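Local coordinates for uncharacterized protein MG027 (Mycoplasma genitalium, PDB 1Q8C) that is of unknown function but is structurally homologous to NusB proteins, with a largely helical fold, at residues A[69-72]-A[73-76]. Numbering follows the deposited sequence.
Sequences FSFQ and KKIE
Phe69, Ser70, Phe71 and Gln72 each accept an i to i+4 backbone hydrogen bond, from Lys73, Lys74, Ile75 and Glu76, an unbroken run just after a kink in helix 55-81. The bond from Lys74 N to Ser70 O is 2.8 Å long and nearly straight at 178°. That from Lys73 N to Phe69 O is more bent, at 153°.

On the exposed side, the Lys73 chain runs alongside the Phe69 ring. Chi1 of Phe69 (-159°) sets CG on the carbonyl side, turning the ring toward Lys73. The Lys73 chain bends at chi2 and follows the ring. Lys73 NZ comes obliquely to the ring, 3.4 Å from Phe69 CZ, and Lys73 CE is 3.8 Å from Phe69 CE2.

Lys74 takes another course. Its extended chain passes Ser70 O, with Lys74 CG 3.5 Å from that oxygen, and brings Lys74 NZ to the edge of the Phe71 ring, 4.2 Å from Phe71 CE2. Ile75 CD1 packs 3.4 Å from Phe71 O.

Phe71 and Ile75 are buried, and both touch Leu107 of helix 100-116, whereas Phe69 lies on the exposed side with Lys73. There the Lys73 methylenes probably shield part of the Phe69 ring from solvent, while its ammonium group can stay hydrated.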
loop_
_atom_site.group_PDB
_atom_site.type_symbol
_atom_site.label_atom_id
_atom_site.label_comp_id
_atom_site.label_asym_id
_atom_site.label_seq_id
_atom_site.Cartn_x
_atom_site.Cartn_y
_atom_site.Cartn_z
ATOM N N PHE A 69 10.478 -2.525 6.285
ATOM C CA PHE A 69 10.778 -2.229 7.678
ATOM C C PHE A 69 10.493 -0.759 8.025
ATOM O O PHE A 69 9.904 -0.476 9.060
ATOM C CB PHE A 69 12.226 -2.594 8.041
ATOM C CG PHE A 69 12.448 -2.782 9.522
ATOM C CD1 PHE A 69 12.445 -4.051 10.088
ATOM C CD2 PHE A 69 12.663 -1.680 10.354
ATOM C CE1 PHE A 69 12.660 -4.222 11.453
ATOM C CE2 PHE A 69 12.872 -1.840 11.720
ATOM C CZ PHE A 69 12.875 -3.115 12.270
ATOM N N SER A 70 10.890 0.170 7.165
ATOM C CA SER A 70 10.680 1.592 7.437
ATOM C C SER A 70 9.228 2.002 7.308
ATOM O O SER A 70 8.720 2.751 8.128
ATOM C CB SER A 70 11.476 2.446 6.468
ATOM O OG SER A 70 12.819 2.044 6.465
ATOM N N PHE A 71 8.583 1.553 6.237
ATOM C CA PHE A 71 7.165 1.833 6.021
ATOM C C PHE A 71 6.349 1.337 7.223
ATOM O O PHE A 71 5.536 2.065 7.768
ATOM C CB PHE A 71 6.671 1.163 4.720
ATOM C CG PHE A 71 7.193 1.799 3.429
ATOM C CD1 PHE A 71 6.979 1.173 2.219
ATOM C CD2 PHE A 71 7.868 3.010 3.428
ATOM C CE1 PHE A 71 7.424 1.738 1.029
ATOM C CE2 PHE A 71 8.309 3.576 2.233
ATOM C CZ PHE A 71 8.088 2.932 1.037
ATOM N N GLN A 72 6.593 0.107 7.650
ATOM C CA GLN A 72 5.865 -0.469 8.777
ATOM C C GLN A 72 6.083 0.353 10.042
ATOM O O GLN A 72 5.161 0.545 10.818
ATOM C CB GLN A 72 6.303 -1.914 9.018
ATOM C CG GLN A 72 5.907 -2.895 7.904
ATOM C CD GLN A 72 4.632 -3.664 8.220
ATOM O OE1 GLN A 72 3.621 -3.065 8.599
ATOM N NE2 GLN A 72 4.675 -4.992 8.064
ATOM N N LYS A 73 7.304 0.836 10.245
ATOM C CA LYS A 73 7.601 1.716 11.370
ATOM C C LYS A 73 6.840 3.032 11.266
ATOM O O LYS A 73 6.134 3.407 12.205
ATOM C CB LYS A 73 9.097 1.991 11.467
ATOM C CG LYS A 73 9.726 1.597 12.805
ATOM C CD LYS A 73 9.642 0.097 13.090
ATOM C CE LYS A 73 10.485 -0.308 14.323
ATOM N NZ LYS A 73 10.673 -1.801 14.442
ATOM N N LYS A 74 6.985 3.732 10.142
ATOM C CA LYS A 74 6.299 5.012 9.922
ATOM C C LYS A 74 4.801 4.906 10.195
ATOM O O LYS A 74 4.210 5.790 10.809
ATOM C CB LYS A 74 6.525 5.518 8.501
ATOM C CG LYS A 74 7.903 6.114 8.273
ATOM C CD LYS A 74 8.155 6.356 6.790
ATOM C CE LYS A 74 9.651 6.339 6.449
ATOM N NZ LYS A 74 9.876 6.405 4.957
ATOM N N ILE A 75 4.197 3.820 9.732
ATOM C CA ILE A 75 2.802 3.532 10.036
ATOM C C ILE A 75 2.615 3.393 11.556
ATOM O O ILE A 75 1.922 4.195 12.164
ATOM C CB ILE A 75 2.370 2.260 9.282
ATOM C CG1 ILE A 75 2.216 2.594 7.800
ATOM C CG2 ILE A 75 1.084 1.692 9.859
ATOM C CD1 ILE A 75 2.323 1.410 6.882
ATOM N N GLU A 76 3.239 2.381 12.157
ATOM C CA GLU A 76 3.230 2.172 13.609
ATOM C C GLU A 76 3.124 3.488 14.386
ATOM O O GLU A 76 2.252 3.649 15.251
ATOM C CB GLU A 76 4.510 1.427 14.041
ATOM C CG GLU A 76 4.372 0.490 15.248
ATOM C CD GLU A 76 5.726 -0.006 15.791
ATOM O OE1 GLU A 76 5.821 -0.303 17.035
ATOM O OE2 GLU A 76 6.696 -0.109 14.978
#